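PDB 4LSD: irisin from Homo sapiens, which probably acts as an exercise-induced hormone that promotes browning of white fat, its fibronectin type III domain forming a dimer through a continuous intersubunit beta-sheet. Local coordinates for residues V7-R12 with E87-K92; L26-V31 with T55-A60; Q38-V43 with D63-T68; H73-A76 with G81-P84. All blocks are in the same frame, centred on the assembly; numbering follows the deposited sequence.

Interaction 1. Residues V7-R12 with E87-K92; sequences VNVTVR and EPVLFK
Val9 and Val11 face Val89 and Phe91 across the two strands, and the contact is mainly apolar, methyl against methyl and ring. Strand 9-12 and strand 89-92 run nearly parallel, their axes 15° apart and 7.7 Å from each other at closest approach, too far for backbone pairing; their side chains bridge the gap. Val89 is wedged between the two valines opposite. Val89 CG1, anti to the backbone N (chi1 160°), meets Val11 CG2 at 3.3 Å, closer than normal van der Waals contact, while Val89 CG2 lies 3.5 Å from Val9 CG1 and 3.3 Å from Val9 O. One methyl of Val11 thus serves two partners, since Val11 CG2 also approaches Phe91 CD2 at 3.7 Å. The ring of Phe91 stands beside Val11, whose CG1 lies over one face. Val21 and Trp23 of strand 19-24 also pack on Val9, and Val72 and Leu64 on Phe91. Strand 9-12 belongs to the three-stranded sheet and strand 89-92 to the four-stranded one, so this is the face-to-face packing of first and last strands typical of the fibronectin type III beta-sandwich.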
loop_
_atom_site.group_PDB
_atom_site.type_symbol
_atom_site.label_atom_id
_atom_site.label_comp_id
_atom_site.label_asym_id
_atom_site.label_seq_id
_atom_site.Cartn_x
_atom_site.Cartn_y
_atom_site.Cartn_z
ATOM N N VAL A 7 13.370 5.778 -12.869
ATOM C CA VAL A 7 13.873 5.103 -14.068
ATOM C C VAL A 7 14.211 3.661 -13.718
ATOM O O VAL A 7 14.296 3.302 -12.543
ATOM C CB VAL A 7 15.176 5.752 -14.606
ATOM C CG1 VAL A 7 14.916 7.156 -15.093
ATOM C CG2 VAL A 7 16.230 5.767 -13.505
ATOM N N ASN A 8 14.403 2.834 -14.734
ATOM C CA ASN A 8 14.778 1.454 -14.493
ATOM C C ASN A 8 13.835 0.730 -13.547
ATOM O O ASN A 8 14.279 -0.013 -12.667
ATOM C CB ASN A 8 16.184 1.428 -13.908
ATOM C CG ASN A 8 17.215 2.012 -14.855
ATOM O OD1 ASN A 8 18.079 2.801 -14.453
ATOM N ND2 ASN A 8 17.139 1.614 -16.120
ATOM N N VAL A 9 12.539 0.952 -13.714
ATOM C CA VAL A 9 11.574 0.290 -12.863
ATOM C C VAL A 9 11.525 -1.161 -13.334
ATOM O O VAL A 9 11.247 -1.438 -14.502
ATOM C CB VAL A 9 10.199 0.955 -12.984
ATOM C CG1 VAL A 9 9.253 0.375 -11.956
ATOM C CG2 VAL A 9 10.338 2.463 -12.801
ATOM N N THR A 10 11.823 -2.086 -12.425
ATOM C CA THR A 10 11.837 -3.507 -12.764
ATOM C C THR A 10 10.972 -4.305 -11.789
ATOM O O THR A 10 10.708 -3.865 -10.666
ATOM C CB THR A 10 13.313 -4.089 -12.764
ATOM O OG1 THR A 10 13.563 -4.822 -11.558
ATOM C CG2 THR A 10 14.348 -2.962 -12.836
ATOM N N VAL A 11 10.529 -5.479 -12.226
ATOM C CA VAL A 11 9.725 -6.356 -11.393
ATOM C C VAL A 11 10.499 -7.628 -11.124
ATOM O O VAL A 11 10.774 -8.379 -12.052
ATOM C CB VAL A 11 8.428 -6.786 -12.079
ATOM C CG1 VAL A 11 7.769 -7.890 -11.255
ATOM C CG2 VAL A 11 7.504 -5.612 -12.231
ATOM N N ARG A 12 10.851 -7.885 -9.870
ATOM C CA ARG A 12 11.586 -9.107 -9.549
ATOM C C ARG A 12 10.834 -10.017 -8.587
ATOM O O ARG A 12 9.773 -9.654 -8.073
ATOM C CB ARG A 12 12.973 -8.768 -8.985
ATOM C CG ARG A 12 13.044 -7.453 -8.227
ATOM C CD ARG A 12 14.475 -7.176 -7.814
ATOM N NE ARG A 12 15.089 -6.057 -8.529
ATOM C CZ ARG A 12 16.393 -5.971 -8.786
ATOM N NH1 ARG A 12 17.204 -6.944 -8.397
ATOM N NH2 ARG A 12 16.891 -4.903 -9.401
ATOM N N GLU A 87 7.684 5.113 -16.509
ATOM C CA GLU A 87 7.085 4.404 -17.630
ATOM C C GLU A 87 6.351 3.223 -17.005
ATOM O O GLU A 87 6.823 2.629 -16.032
ATOM C CB GLU A 87 8.151 3.865 -18.591
ATOM C CG GLU A 87 8.757 4.891 -19.509
ATOM C CD GLU A 87 7.708 5.698 -20.254
ATOM O OE1 GLU A 87 6.782 5.077 -20.830
ATOM O OE2 GLU A 87 7.818 6.950 -20.263
ATOM N N PRO A 88 5.183 2.871 -17.548
ATOM C CA PRO A 88 4.422 1.747 -17.005
ATOM C C PRO A 88 5.214 0.469 -17.059
ATOM O O PRO A 88 5.902 0.223 -18.041
ATOM C CB PRO A 88 3.185 1.686 -17.909
ATOM C CG PRO A 88 3.559 2.528 -19.121
ATOM C CD PRO A 88 4.386 3.617 -18.533
ATOM N N VAL A 89 5.147 -0.329 -16.002
ATOM C CA VAL A 89 5.820 -1.612 -16.014
ATOM C C VAL A 89 4.684 -2.614 -16.083
ATOM O O VAL A 89 3.708 -2.509 -15.334
ATOM C CB VAL A 89 6.672 -1.858 -14.758
ATOM C CG1 VAL A 89 6.943 -3.363 -14.597
ATOM C CG2 VAL A 89 7.997 -1.131 -14.906
ATOM N N LEU A 90 4.791 -3.556 -17.016
ATOM C CA LEU A 90 3.757 -4.558 -17.203
ATOM C C LEU A 90 4.267 -5.931 -16.861
ATOM O O LEU A 90 5.432 -6.243 -17.077
ATOM C CB LEU A 90 3.264 -4.552 -18.647
ATOM C CG LEU A 90 2.623 -3.240 -19.093
ATOM C CD1 LEU A 90 3.706 -2.319 -19.645
ATOM C CD2 LEU A 90 1.562 -3.518 -20.157
ATOM N N PHE A 91 3.400 -6.761 -16.316
ATOM C CA PHE A 91 3.825 -8.091 -15.975
ATOM C C PHE A 91 2.624 -8.973 -15.753
ATOM O O PHE A 91 1.490 -8.506 -15.675
ATOM C CB PHE A 91 4.745 -8.051 -14.744
ATOM C CG PHE A 91 4.086 -7.537 -13.487
ATOM C CD1 PHE A 91 3.548 -8.427 -12.553
ATOM C CD2 PHE A 91 4.032 -6.166 -13.220
ATOM C CE1 PHE A 91 2.968 -7.962 -11.368
ATOM C CE2 PHE A 91 3.453 -5.686 -12.034
ATOM C CZ PHE A 91 2.920 -6.588 -11.107
ATOM N N LYS A 92 2.877 -10.264 -15.685
ATOM C CA LYS A 92 1.811 -11.202 -15.495
ATOM C C LYS A 92 2.255 -12.214 -14.469
ATOM O O LYS A 92 3.393 -12.690 -14.484
ATOM C CB LYS A 92 1.478 -11.885 -16.818
ATOM C CG LYS A 92 0.431 -12.973 -16.710
ATOM C CD LYS A 92 0.102 -13.540 -18.071
ATOM C CE LYS A 92 -0.779 -14.767 -17.950
ATOM N NZ LYS A 92 -1.088 -15.343 -19.289
#

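Interaction 2. Residues L26-V31 with T55-A60; sequences LEDEVV and TTRSCA
Asp28 and Arg57 form a salt bridge at one end of the fibronectin type III sandwich, where the loop from strand 19-24 to strand 31-40 comes close to the residues leading into strand 58-61. The ionic part is modest: Arg57 NH2 gives a weak hydrogen bond to Asp28 OD1 at 3.3 Å, although the N-H points fairly straight at the oxygen (158°). The carboxylate and guanidinium planes are nearly coplanar, 3° apart, and OD1 comes in at the edge of the guanidinium.

Two waters bridge the same groups. One accepts from Arg57 NH2 at 2.8 Å and donates to the carbonyl oxygens of Asp28 and Val31; the other accepts from Arg57 NE and donates to Asp28 OD1. Both lie in the guanidinium plane, so the flat group is gripped along its edge.

Van der Waals contact is slight: Val31 CB lies 4.3 Å from Arg57 NH2, in an oblique approach; Val31 also packs on Ala76, and Arg57 on Trp23 and Val25. A methionine in place of Arg57 would probably leave the Asp28 carboxylate without its counter-charge and deprive both waters of their donor.

Within residues 55-60, one further hydrogen bond holds the arginine. Its chain bends at CB-CG (chi2 -72°), turning the guanidinium back toward the preceding residue. Arg57 NH1 reaches Thr56 O at 2.9 Å, approaching from above the carbonyl plane although the oxygen itself lies in the guanidinium plane.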
loop_
_atom_site.group_PDB
_atom_site.type_symbol
_atom_site.label_atom_id
_atom_site.label_comp_id
_atom_site.label_asym_id
_atom_site.label_seq_id
_atom_site.Cartn_x
_atom_site.Cartn_y
_atom_site.Cartn_z
ATOM N N LEU A 26 17.149 9.770 -10.315
ATOM C CA LEU A 26 18.326 10.499 -10.767
ATOM C C LEU A 26 18.929 11.308 -9.620
ATOM O O LEU A 26 20.147 11.398 -9.488
ATOM C CB LEU A 26 17.955 11.429 -11.928
ATOM C CG LEU A 26 17.794 10.869 -13.345
ATOM C CD1 LEU A 26 17.519 9.377 -13.326
ATOM C CD2 LEU A 26 16.651 11.613 -14.026
ATOM N N GLU A 27 18.072 11.874 -8.775
ATOM C CA GLU A 27 18.534 12.689 -7.654
ATOM C C GLU A 27 18.298 12.058 -6.279
ATOM O O GLU A 27 17.342 12.406 -5.591
ATOM C CB GLU A 27 17.833 14.044 -7.705
ATOM C CG GLU A 27 17.700 14.593 -9.115
ATOM C CD GLU A 27 16.265 14.948 -9.466
ATOM O OE1 GLU A 27 15.871 16.125 -9.284
ATOM O OE2 GLU A 27 15.529 14.039 -9.912
ATOM N N ASP A 28 19.175 11.155 -5.862
ATOM C CA ASP A 28 19.018 10.511 -4.564
ATOM C C ASP A 28 18.989 11.507 -3.401
ATOM O O ASP A 28 18.408 11.230 -2.360
ATOM C CB ASP A 28 20.142 9.504 -4.336
ATOM C CG ASP A 28 20.230 8.462 -5.443
ATOM O OD1 ASP A 28 19.441 7.490 -5.435
ATOM O OD2 ASP A 28 21.095 8.623 -6.332
ATOM N N GLU A 29 19.605 12.667 -3.569
ATOM C CA GLU A 29 19.633 13.652 -2.490
ATOM C C GLU A 29 18.307 14.375 -2.232
ATOM O O GLU A 29 18.128 14.991 -1.184
ATOM C CB GLU A 29 20.722 14.695 -2.769
ATOM C CG GLU A 29 20.399 15.637 -3.942
ATOM C CD GLU A 29 21.522 16.628 -4.269
ATOM O OE1 GLU A 29 21.250 17.623 -4.982
ATOM O OE2 GLU A 29 22.675 16.412 -3.827
ATOM N N VAL A 30 17.383 14.283 -3.182
ATOM C CA VAL A 30 16.097 14.968 -3.096
ATOM C C VAL A 30 14.870 14.078 -2.824
ATOM O O VAL A 30 13.859 14.545 -2.290
ATOM C CB VAL A 30 15.891 15.784 -4.409
ATOM C CG1 VAL A 30 14.455 16.213 -4.573
ATOM C CG2 VAL A 30 16.795 17.012 -4.396
ATOM N N VAL A 31 14.968 12.806 -3.191
ATOM C CA VAL A 31 13.877 11.854 -3.038
ATOM C C VAL A 31 13.683 11.309 -1.630
ATOM O O VAL A 31 14.532 10.595 -1.109
ATOM C CB VAL A 31 14.052 10.688 -4.050
ATOM C CG1 VAL A 31 13.037 9.596 -3.798
ATOM C CG2 VAL A 31 13.871 11.232 -5.473
ATOM N N THR A 55 14.401 5.627 2.489
ATOM C CA THR A 55 15.428 5.652 1.451
ATOM C C THR A 55 15.231 4.454 0.528
ATOM O O THR A 55 16.043 4.203 -0.349
ATOM C CB THR A 55 16.871 5.580 2.044
ATOM O OG1 THR A 55 16.938 4.551 3.037
ATOM C CG2 THR A 55 17.284 6.909 2.638
ATOM N N THR A 56 14.139 3.722 0.734
ATOM C CA THR A 56 13.847 2.523 -0.051
ATOM C C THR A 56 13.748 2.710 -1.561
ATOM O O THR A 56 13.383 3.781 -2.054
ATOM C CB THR A 56 12.543 1.847 0.448
ATOM O OG1 THR A 56 12.490 0.500 -0.033
ATOM C CG2 THR A 56 11.304 2.603 -0.033
ATOM N N ARG A 57 14.087 1.653 -2.291
ATOM C CA ARG A 57 14.023 1.669 -3.748
ATOM C C ARG A 57 13.236 0.452 -4.262
ATOM O O ARG A 57 13.369 0.042 -5.418
ATOM C CB ARG A 57 15.436 1.700 -4.345
ATOM C CG ARG A 57 16.193 3.026 -4.120
ATOM C CD ARG A 57 15.654 4.174 -4.974
ATOM N NE ARG A 57 16.326 5.446 -4.700
ATOM C CZ ARG A 57 16.083 6.231 -3.649
ATOM N NH1 ARG A 57 15.169 5.891 -2.750
ATOM N NH2 ARG A 57 16.756 7.367 -3.492
ATOM N N SER A 58 12.422 -0.132 -3.390
ATOM C CA SER A 58 11.592 -1.263 -3.774
ATOM C C SER A 58 10.341 -1.317 -2.920
ATOM O O SER A 58 10.304 -0.837 -1.789
ATOM C CB SER A 58 12.359 -2.589 -3.689
ATOM O OG SER A 58 12.949 -2.771 -2.424
ATOM N N CYS A 59 9.306 -1.898 -3.498
ATOM C CA CYS A 59 8.033 -2.004 -2.842
ATOM C C CYS A 59 7.390 -3.322 -3.226
ATOM O O CYS A 59 7.258 -3.627 -4.407
ATOM C CB CYS A 59 7.161 -0.844 -3.292
ATOM S SG CYS A 59 5.462 -0.954 -2.755
ATOM N N ALA A 60 6.989 -4.100 -2.227
ATOM C CA ALA A 60 6.347 -5.391 -2.465
ATOM C C ALA A 60 4.855 -5.234 -2.742
ATOM O O ALA A 60 4.206 -4.360 -2.179
ATOM C CB ALA A 60 6.539 -6.284 -1.270
HETATM O O HOH W 1 17.062 9.268 -1.507
HETATM O O HOH W 2 18.470 5.120 -7.017
#

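Interaction 3. Residues Q38-V43 with D63-T68; sequences QQKKDV and DLEEDT
Lys40 reaches from the end of strand 31-40 over Thr68 to Glu65. Its CB points toward residues 63-68, and the chain beyond CG is extended. Lys40 CG passes 4.1 Å from the methyl CG2 of Thr68, and Lys40 CD comes closer to it, at 3.8 Å. Farther out, Lys40 CE lies 3.5 Å from Glu65 CG. The ammonium Lys40 NZ ends 3.2 Å from Glu65 CG and 3.7 Å from Glu65 OE1, a long salt bridge. The glutamate's bend at chi2 (-90°) thus sets its methylene, rather than its carboxylate, nearest the charge. An alanine in place of Lys40 would probably leave Glu65 without this counter-charge and uncover the Thr68 methyl. Two residues earlier, Gln38 lays its amide against a methyl of Leu64, with Gln38 NE2 3.4 Å from Leu64 CD2. A water accepts a weak hydrogen bond from that NE2 and donates to Asp63 O, adding a polar link. In the four-stranded sheet, strand 31-40 runs between strands 46-52 and 69-78. Tyr70 of strand 69-78 packs against Gln38, Lys40 and Leu64, while Leu64 also touches Arg47 of strand 46-52, a residue required for dimerization; the loop 63-68 thus lies across this end of the sheet.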
loop_
_atom_site.group_PDB
_atom_site.type_symbol
_atom_site.label_atom_id
_atom_site.label_comp_id
_atom_site.label_asym_id
_atom_site.label_seq_id
_atom_site.Cartn_x
_atom_site.Cartn_y
_atom_site.Cartn_z
ATOM N N GLN A 38 -1.313 0.506 -8.771
ATOM C CA GLN A 38 -1.423 -0.853 -9.261
ATOM C C GLN A 38 -2.842 -1.141 -9.708
ATOM O O GLN A 38 -3.801 -0.829 -9.006
ATOM C CB GLN A 38 -1.041 -1.838 -8.158
ATOM C CG GLN A 38 -1.396 -3.287 -8.475
ATOM C CD GLN A 38 -1.426 -4.163 -7.235
ATOM O OE1 GLN A 38 -0.453 -4.233 -6.476
ATOM N NE2 GLN A 38 -2.549 -4.840 -7.021
ATOM N N GLN A 39 -2.976 -1.719 -10.891
ATOM C CA GLN A 39 -4.283 -2.096 -11.396
ATOM C C GLN A 39 -4.083 -3.205 -12.410
ATOM O O GLN A 39 -3.036 -3.291 -13.049
ATOM C CB GLN A 39 -5.018 -0.900 -12.020
ATOM C CG GLN A 39 -4.241 -0.149 -13.045
ATOM C CD GLN A 39 -5.025 1.019 -13.624
ATOM O OE1 GLN A 39 -5.175 2.068 -12.989
ATOM N NE2 GLN A 39 -5.534 0.840 -14.834
ATOM N N LYS A 40 -5.070 -4.084 -12.521
ATOM C CA LYS A 40 -4.980 -5.175 -13.475
ATOM C C LYS A 40 -5.150 -4.593 -14.870
ATOM O O LYS A 40 -5.734 -3.508 -15.032
ATOM C CB LYS A 40 -6.087 -6.195 -13.242
ATOM C CG LYS A 40 -6.070 -6.876 -11.900
ATOM C CD LYS A 40 -7.106 -7.987 -11.875
ATOM C CE LYS A 40 -7.313 -8.532 -10.476
ATOM N NZ LYS A 40 -8.491 -9.447 -10.435
ATOM N N LYS A 41 -4.648 -5.321 -15.868
ATOM C CA LYS A 41 -4.766 -4.913 -17.258
ATOM C C LYS A 41 -6.278 -4.698 -17.443
ATOM O O LYS A 41 -6.710 -3.715 -18.034
ATOM C CB LYS A 41 -4.249 -6.029 -18.173
ATOM C CG LYS A 41 -4.230 -5.679 -19.642
ATOM C CD LYS A 41 -3.977 -6.916 -20.481
ATOM C CE LYS A 41 -4.189 -6.638 -21.959
ATOM N NZ LYS A 41 -3.317 -5.535 -22.441
ATOM N N ASP A 42 -7.076 -5.629 -16.925
ATOM C CA ASP A 42 -8.535 -5.522 -16.971
ATOM C C ASP A 42 -8.894 -4.705 -15.725
ATOM O O ASP A 42 -9.397 -5.245 -14.739
ATOM C CB ASP A 42 -9.182 -6.905 -16.865
ATOM C CG ASP A 42 -9.254 -7.616 -18.182
ATOM O OD1 ASP A 42 -8.443 -7.288 -19.071
ATOM O OD2 ASP A 42 -10.121 -8.509 -18.317
ATOM N N VAL A 43 -8.610 -3.408 -15.761
ATOM C CA VAL A 43 -8.864 -2.553 -14.603
ATOM C C VAL A 43 -10.211 -2.686 -13.901
ATOM O O VAL A 43 -11.253 -2.836 -14.525
ATOM C CB VAL A 43 -8.656 -1.059 -14.934
ATOM C CG1 VAL A 43 -9.640 -0.595 -15.995
ATOM C CG2 VAL A 43 -8.803 -0.230 -13.655
ATOM N N ASP A 63 -0.995 -10.217 -2.378
ATOM C CA ASP A 63 -2.350 -10.607 -2.711
ATOM C C ASP A 63 -2.713 -10.328 -4.163
ATOM O O ASP A 63 -3.813 -9.857 -4.457
ATOM C CB ASP A 63 -3.304 -9.875 -1.772
ATOM C CG ASP A 63 -4.670 -10.533 -1.679
ATOM O OD1 ASP A 63 -4.742 -11.784 -1.689
ATOM O OD2 ASP A 63 -5.677 -9.790 -1.569
ATOM N N LEU A 64 -1.789 -10.621 -5.070
ATOM C CA LEU A 64 -2.050 -10.416 -6.480
ATOM C C LEU A 64 -2.810 -11.618 -6.991
ATOM O O LEU A 64 -2.798 -12.684 -6.372
ATOM C CB LEU A 64 -0.747 -10.270 -7.262
ATOM C CG LEU A 64 0.080 -9.023 -6.967
ATOM C CD1 LEU A 64 1.226 -8.947 -7.963
ATOM C CD2 LEU A 64 -0.803 -7.775 -7.078
ATOM N N GLU A 65 -3.465 -11.434 -8.128
ATOM C CA GLU A 65 -4.239 -12.486 -8.775
ATOM C C GLU A 65 -3.303 -13.388 -9.562
ATOM O O GLU A 65 -2.364 -12.903 -10.188
ATOM C CB GLU A 65 -5.235 -11.858 -9.739
ATOM C CG GLU A 65 -6.616 -11.693 -9.194
ATOM C CD GLU A 65 -7.461 -12.899 -9.482
ATOM O OE1 GLU A 65 -8.640 -12.909 -9.068
ATOM O OE2 GLU A 65 -6.942 -13.835 -10.131
ATOM N N GLU A 66 -3.564 -14.692 -9.545
ATOM C CA GLU A 66 -2.730 -15.637 -10.286
ATOM C C GLU A 66 -3.013 -15.516 -11.782
ATOM O O GLU A 66 -4.103 -15.096 -12.179
ATOM C CB GLU A 66 -3.046 -17.067 -9.856
ATOM C CG GLU A 66 -4.502 -17.442 -10.114
ATOM C CD GLU A 66 -4.672 -18.865 -10.609
ATOM O OE1 GLU A 66 -4.319 -19.807 -9.871
ATOM O OE2 GLU A 66 -5.162 -19.043 -11.742
ATOM N N ASP A 67 -2.032 -15.894 -12.602
ATOM C CA ASP A 67 -2.182 -15.873 -14.056
ATOM C C ASP A 67 -2.900 -14.615 -14.521
ATOM O O ASP A 67 -3.837 -14.676 -15.321
ATOM C CB ASP A 67 -2.969 -17.110 -14.476
ATOM C CG ASP A 67 -3.099 -17.243 -15.974
ATOM O OD1 ASP A 67 -2.061 -17.155 -16.662
ATOM O OD2 ASP A 67 -4.237 -17.459 -16.458
ATOM N N THR A 68 -2.432 -13.476 -14.022
ATOM C CA THR A 68 -3.036 -12.188 -14.324
ATOM C C THR A 68 -2.011 -11.106 -14.660
ATOM O O THR A 68 -0.928 -11.064 -14.075
ATOM C CB THR A 68 -3.856 -11.729 -13.115
ATOM O OG1 THR A 68 -4.827 -12.737 -12.807
ATOM C CG2 THR A 68 -4.540 -10.406 -13.381
HETATM O O HOH W 3 -4.194 -7.445 -5.504
#

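Interaction 4. Residues H73-A76 with G81-P84; sequences HVQA and GQSP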
loop_
_atom_site.group_PDB
_atom_site.type_symbol
_atom_site.label_atom_id
_atom_site.label_comp_id
_atom_site.label_asym_id
_atom_site.label_seq_id
_atom_site.Cartn_x
_atom_site.Cartn_y
_atom_site.Cartn_z
ATOM N N HIS A 73 2.737 1.861 -11.928
ATOM C CA HIS A 73 3.435 3.105 -12.243
ATOM C C HIS A 73 4.070 3.579 -10.954
ATOM O O HIS A 73 3.461 3.500 -9.890
ATOM C CB HIS A 73 2.487 4.202 -12.738
ATOM C CG HIS A 73 1.918 3.947 -14.098
ATOM N ND1 HIS A 73 2.412 4.533 -15.239
ATOM C CD2 HIS A 73 0.898 3.147 -14.488
ATOM C CE1 HIS A 73 1.722 4.102 -16.284
ATOM N NE2 HIS A 73 0.802 3.262 -15.853
ATOM N N VAL A 74 5.296 4.070 -11.044
ATOM C CA VAL A 74 5.983 4.561 -9.866
ATOM C C VAL A 74 6.171 6.058 -10.011
ATOM O O VAL A 74 6.284 6.571 -11.118
ATOM C CB VAL A 74 7.363 3.896 -9.702
ATOM C CG1 VAL A 74 7.988 4.314 -8.376
ATOM C CG2 VAL A 74 7.227 2.396 -9.774
ATOM N N GLN A 75 6.186 6.761 -8.888
ATOM C CA GLN A 75 6.375 8.210 -8.874
ATOM C C GLN A 75 7.333 8.521 -7.723
ATOM O O GLN A 75 7.359 7.797 -6.732
ATOM C CB GLN A 75 5.043 8.915 -8.635
ATOM C CG GLN A 75 5.187 10.390 -8.335
ATOM C CD GLN A 75 3.879 11.008 -7.906
ATOM O OE1 GLN A 75 3.393 11.952 -8.523
ATOM N NE2 GLN A 75 3.296 10.471 -6.845
ATOM N N ALA A 76 8.125 9.579 -7.839
ATOM C CA ALA A 76 9.057 9.912 -6.772
ATOM C C ALA A 76 8.605 11.156 -6.022
ATOM O O ALA A 76 8.212 12.152 -6.629
ATOM C CB ALA A 76 10.454 10.111 -7.337
ATOM N N GLY A 81 8.047 18.680 -3.998
ATOM C CA GLY A 81 7.008 18.229 -4.902
ATOM C C GLY A 81 6.981 16.737 -5.168
ATOM O O GLY A 81 7.342 15.921 -4.319
ATOM N N GLN A 82 6.549 16.396 -6.375
ATOM C CA GLN A 82 6.440 15.018 -6.808
ATOM C C GLN A 82 6.801 14.964 -8.289
ATOM O O GLN A 82 6.673 15.960 -9.007
ATOM C CB GLN A 82 5.006 14.538 -6.600
ATOM C CG GLN A 82 3.972 15.414 -7.312
ATOM C CD GLN A 82 2.542 14.960 -7.081
ATOM O OE1 GLN A 82 2.054 14.966 -5.953
ATOM N NE2 GLN A 82 1.863 14.566 -8.152
ATOM N N SER A 83 7.233 13.794 -8.745
ATOM C CA SER A 83 7.620 13.623 -10.137
ATOM C C SER A 83 6.521 13.025 -10.986
ATOM O O SER A 83 5.515 12.555 -10.467
ATOM C CB SER A 83 8.812 12.680 -10.231
ATOM O OG SER A 83 8.356 11.342 -10.248
ATOM N N PRO A 84 6.695 13.059 -12.315
ATOM C CA PRO A 84 5.681 12.479 -13.196
ATOM C C PRO A 84 5.784 10.971 -13.072
ATOM O O PRO A 84 6.749 10.466 -12.512
ATOM C CB PRO A 84 6.073 12.982 -14.596
ATOM C CG PRO A 84 7.459 13.561 -14.433
ATOM C CD PRO A 84 7.480 14.079 -13.033
#
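With chi1 85°, Ser83 holds its OG between its own backbone N and carbonyl carbon, and the hydroxyl comes to lie beside the amide of Ala76. Gln75 uses a different torsion: CG is anti to the backbone N, and the extended chain carries its end alongside Gln82 and the backbone of Ser83. The Ser83 hydroxyl OG takes a hydrogen bond from Ala76 N at 3.0 Å, almost straight at 169°, and gives its own proton to Pro84 O at 2.9 Å, tilted somewhat from that carbonyl plane. In return, Ser83 N donates to Ala76 O at 2.9 Å, nearly along the C=O axis. The same carbonyl also meets the CA-H of Gln82, whose CA is 3.4 Å from Ala76 O. Gln75 and Gln82 lie against each other with their amide planes 69° apart, and Ala76 CB approaches Ser83 OG at 3.8 Å. Pro6 packs on Ser83. A side-chain oxygen thus stands in for a backbone carbonyl opposite Ala76 N: both polar backbone atoms of this buried alanine are satisfied, and the buried serine hydroxyl accepts one bond and donates another, tying the loop after strand 69-78 to that strand.

All four contacts belong to one fibronectin type III domain. Interaction 1 joins its two sheets through the first and last strands, and the other three lie between those strands in the sequence. The segments of interactions 2 and 3 alternate along the chain, yet their centres are about 25 Å apart, on opposite sides of the domain's centre. Interaction 4 follows both in sequence and its centre lies about 11 Å from that of interaction 2, which it touches through Val31 and Ala76. Val9 on Val74 connects interactions 1 and 4, and Phe91 on Leu64 connects 1 and 3. The contacts thus lie near the middle and toward both ends of the sandwich, with interaction 3 beside Arg47, which dimerization requires.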